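Protein YrdA (Escherichia coli, PDB 3TIO) binds zinc between the subunits of its trimer and is a left-handed beta-helix homologue of the gamma-class carbonic anhydrases, of uncertain activity. Local coordinates at residues Arg45-Tyr50 against Met64-His69. The protein carries 1 engineered substitution. Residues are numbered along the deposited sequence; the frame is centred on the assembly and turned at random.
Sequences RGDVHY and MLHVTH. With ZN (zinc ion), chain G.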
loop_
_atom_site.group_PDB
_atom_site.type_symbol
_atom_site.label_atom_id
_atom_site.label_comp_id
_atom_site.label_asym_id
_atom_site.label_seq_id
_atom_site.Cartn_x
_atom_site.Cartn_y
_atom_site.Cartn_z
ATOM N N ARG A 45 1.229 14.444 1.928
ATOM C CA ARG A 45 2.328 15.332 1.569
ATOM C C ARG A 45 1.852 16.499 0.709
ATOM O O ARG A 45 1.434 16.321 -0.428
ATOM C CB ARG A 45 3.415 14.516 0.847
ATOM C CG ARG A 45 4.666 15.292 0.439
ATOM C CD ARG A 45 5.923 14.417 0.495
ATOM N NE ARG A 45 5.969 13.332 -0.486
ATOM C CZ ARG A 45 6.438 13.454 -1.726
ATOM N NH1 ARG A 45 6.900 14.621 -2.156
ATOM N NH2 ARG A 45 6.488 12.395 -2.527
ATOM N N GLY A 46 1.901 17.696 1.279
ATOM C CA GLY A 46 1.481 18.876 0.547
ATOM C C GLY A 46 2.667 19.804 0.420
ATOM O O GLY A 46 2.693 20.880 1.023
ATOM N N ASP A 47 3.657 19.383 -0.360
ATOM C CA ASP A 47 4.855 20.185 -0.531
ATOM C C ASP A 47 4.847 21.142 -1.719
ATOM O O ASP A 47 4.958 22.353 -1.522
ATOM C CB ASP A 47 6.115 19.292 -0.549
ATOM C CG ASP A 47 5.934 17.991 -1.323
ATOM O OD1 ASP A 47 6.849 17.144 -1.222
ATOM O OD2 ASP A 47 4.913 17.806 -2.022
ATOM N N VAL A 48 4.709 20.629 -2.939
ATOM C CA VAL A 48 4.694 21.509 -4.109
ATOM C C VAL A 48 3.374 22.261 -4.244
ATOM O O VAL A 48 3.289 23.266 -4.946
ATOM C CB VAL A 48 4.983 20.741 -5.416
ATOM C CG1 VAL A 48 6.420 20.252 -5.419
ATOM C CG2 VAL A 48 4.030 19.580 -5.566
ATOM N N HIS A 49 2.341 21.759 -3.578
ATOM C CA HIS A 49 1.039 22.413 -3.575
ATOM C C HIS A 49 0.321 21.970 -2.313
ATOM O O HIS A 49 0.841 21.141 -1.567
ATOM C CB HIS A 49 0.226 22.067 -4.824
ATOM C CG HIS A 49 -0.588 23.216 -5.336
ATOM N ND1 HIS A 49 -1.591 23.807 -4.597
ATOM C CD2 HIS A 49 -0.512 23.918 -6.493
ATOM C CE1 HIS A 49 -2.096 24.823 -5.273
ATOM N NE2 HIS A 49 -1.459 24.912 -6.428
ATOM N N TYR A 50 -0.866 22.504 -2.061
ATOM C CA TYR A 50 -1.574 22.163 -0.839
ATOM C C TYR A 50 -2.553 21.008 -0.934
ATOM O O TYR A 50 -2.967 20.600 -2.019
ATOM C CB TYR A 50 -2.311 23.401 -0.299
ATOM C CG TYR A 50 -3.501 23.851 -1.128
ATOM C CD1 TYR A 50 -4.731 23.201 -1.038
ATOM C CD2 TYR A 50 -3.392 24.933 -2.001
ATOM C CE1 TYR A 50 -5.831 23.618 -1.801
ATOM C CE2 TYR A 50 -4.478 25.357 -2.766
ATOM C CZ TYR A 50 -5.692 24.698 -2.663
ATOM O OH TYR A 50 -6.757 25.110 -3.429
ATOM N N MET A 64 -2.386 7.094 1.010
ATOM C CA MET A 64 -1.272 7.935 0.588
ATOM C C MET A 64 -1.890 9.072 -0.213
ATOM O O MET A 64 -2.512 8.844 -1.255
ATOM C CB MET A 64 -0.305 7.120 -0.280
ATOM C CG MET A 64 1.126 7.652 -0.344
ATOM S SD MET A 64 1.312 9.179 -1.282
ATOM C CE MET A 64 1.693 10.354 0.015
ATOM N N LEU A 65 -1.731 10.287 0.297
ATOM C CA LEU A 65 -2.285 11.477 -0.335
ATOM C C LEU A 65 -1.190 12.421 -0.793
ATOM O O LEU A 65 -0.362 12.850 0.008
ATOM C CB LEU A 65 -3.200 12.219 0.646
ATOM C CG LEU A 65 -4.630 11.715 0.858
ATOM C CD1 LEU A 65 -4.624 10.256 1.293
ATOM C CD2 LEU A 65 -5.310 12.580 1.904
ATOM N N HIS A 66 -1.183 12.741 -2.080
ATOM C CA HIS A 66 -0.193 13.665 -2.600
ATOM C C HIS A 66 -0.832 14.588 -3.622
ATOM O O HIS A 66 -1.966 14.374 -4.063
ATOM C CB HIS A 66 0.988 12.925 -3.235
ATOM C CG HIS A 66 2.216 13.771 -3.384
ATOM N ND1 HIS A 66 3.131 13.591 -4.396
ATOM C CD2 HIS A 66 2.680 14.803 -2.639
ATOM C CE1 HIS A 66 4.104 14.476 -4.274
ATOM N NE2 HIS A 66 3.854 15.224 -3.214
ATOM N N VAL A 67 -0.086 15.622 -3.984
ATOM C CA VAL A 67 -0.535 16.624 -4.937
ATOM C C VAL A 67 0.074 16.368 -6.309
ATOM O O VAL A 67 0.980 15.547 -6.455
ATOM C CB VAL A 67 -0.117 18.026 -4.462
ATOM C CG1 VAL A 67 -0.784 18.341 -3.133
ATOM C CG2 VAL A 67 1.394 18.087 -4.309
ATOM N N THR A 68 -0.433 17.070 -7.317
ATOM C CA THR A 68 0.088 16.925 -8.666
ATOM C C THR A 68 1.482 17.544 -8.678
ATOM O O THR A 68 1.685 18.649 -8.172
ATOM C CB THR A 68 -0.814 17.643 -9.691
ATOM O OG1 THR A 68 -2.074 16.963 -9.771
ATOM C CG2 THR A 68 -0.167 17.654 -11.066
ATOM N N HIS A 69 2.436 16.819 -9.249
ATOM C CA HIS A 69 3.820 17.276 -9.307
ATOM C C HIS A 69 4.012 18.452 -10.251
ATOM O O HIS A 69 3.168 18.727 -11.104
ATOM C CB HIS A 69 4.733 16.135 -9.759
ATOM C CG HIS A 69 4.628 14.900 -8.919
ATOM N ND1 HIS A 69 5.380 13.773 -9.162
ATOM C CD2 HIS A 69 3.857 14.614 -7.842
ATOM C CE1 HIS A 69 5.081 12.844 -8.272
ATOM N NE2 HIS A 69 4.160 13.331 -7.460
HETATM ZN ZN ZN G . 3.021 12.332 -6.039
#
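Arg45 opens the contact twice over: its backbone N donates a hydrogen bond to Leu65 O (3.0 Å), and its guanidinium lies against the imidazole of His66, the two planes tilted 37° apart. His66 NE2 sits over one guanidinium face near the rim, 3.3 Å from Arg45 NH1; both are donors, and both turn to the carboxylate of Asp47. OD1 of Asp47 takes Arg45 NH1 in the guanidinium plane at 2.7 Å, a salt bridge, while OD2 receives His66 NE2 in the ring plane at 3.0 Å, each through a syn lone pair. Val48 N reaches the same OD2 from above the carboxylate plane; with Arg45 NH1 and Tyr174 OH of a second subunit at OD1, these bonds hold the carboxylate's rotation. His66 ND1 binds zinc at 2.1 Å, and the hydrogen bond from NE2 to Asp47 may make it a stronger ligand. Val48 CG2 presses on Val67 CG2 at 3.3 Å, a tight fit, and His49 CB lies on the same valine. With CG1 anti to its carbonyl carbon (chi1 -62°), Val67 sends that methyl to Tyr50 O. His69 NE2, His95 and His90 of the second subunit complete the metal site. Segment 45-50 turns a corner of the left-handed beta-helix at 47-49, just after strand 43-46, which lies parallel between 25-27 and 64-66; 93-95 follows beyond.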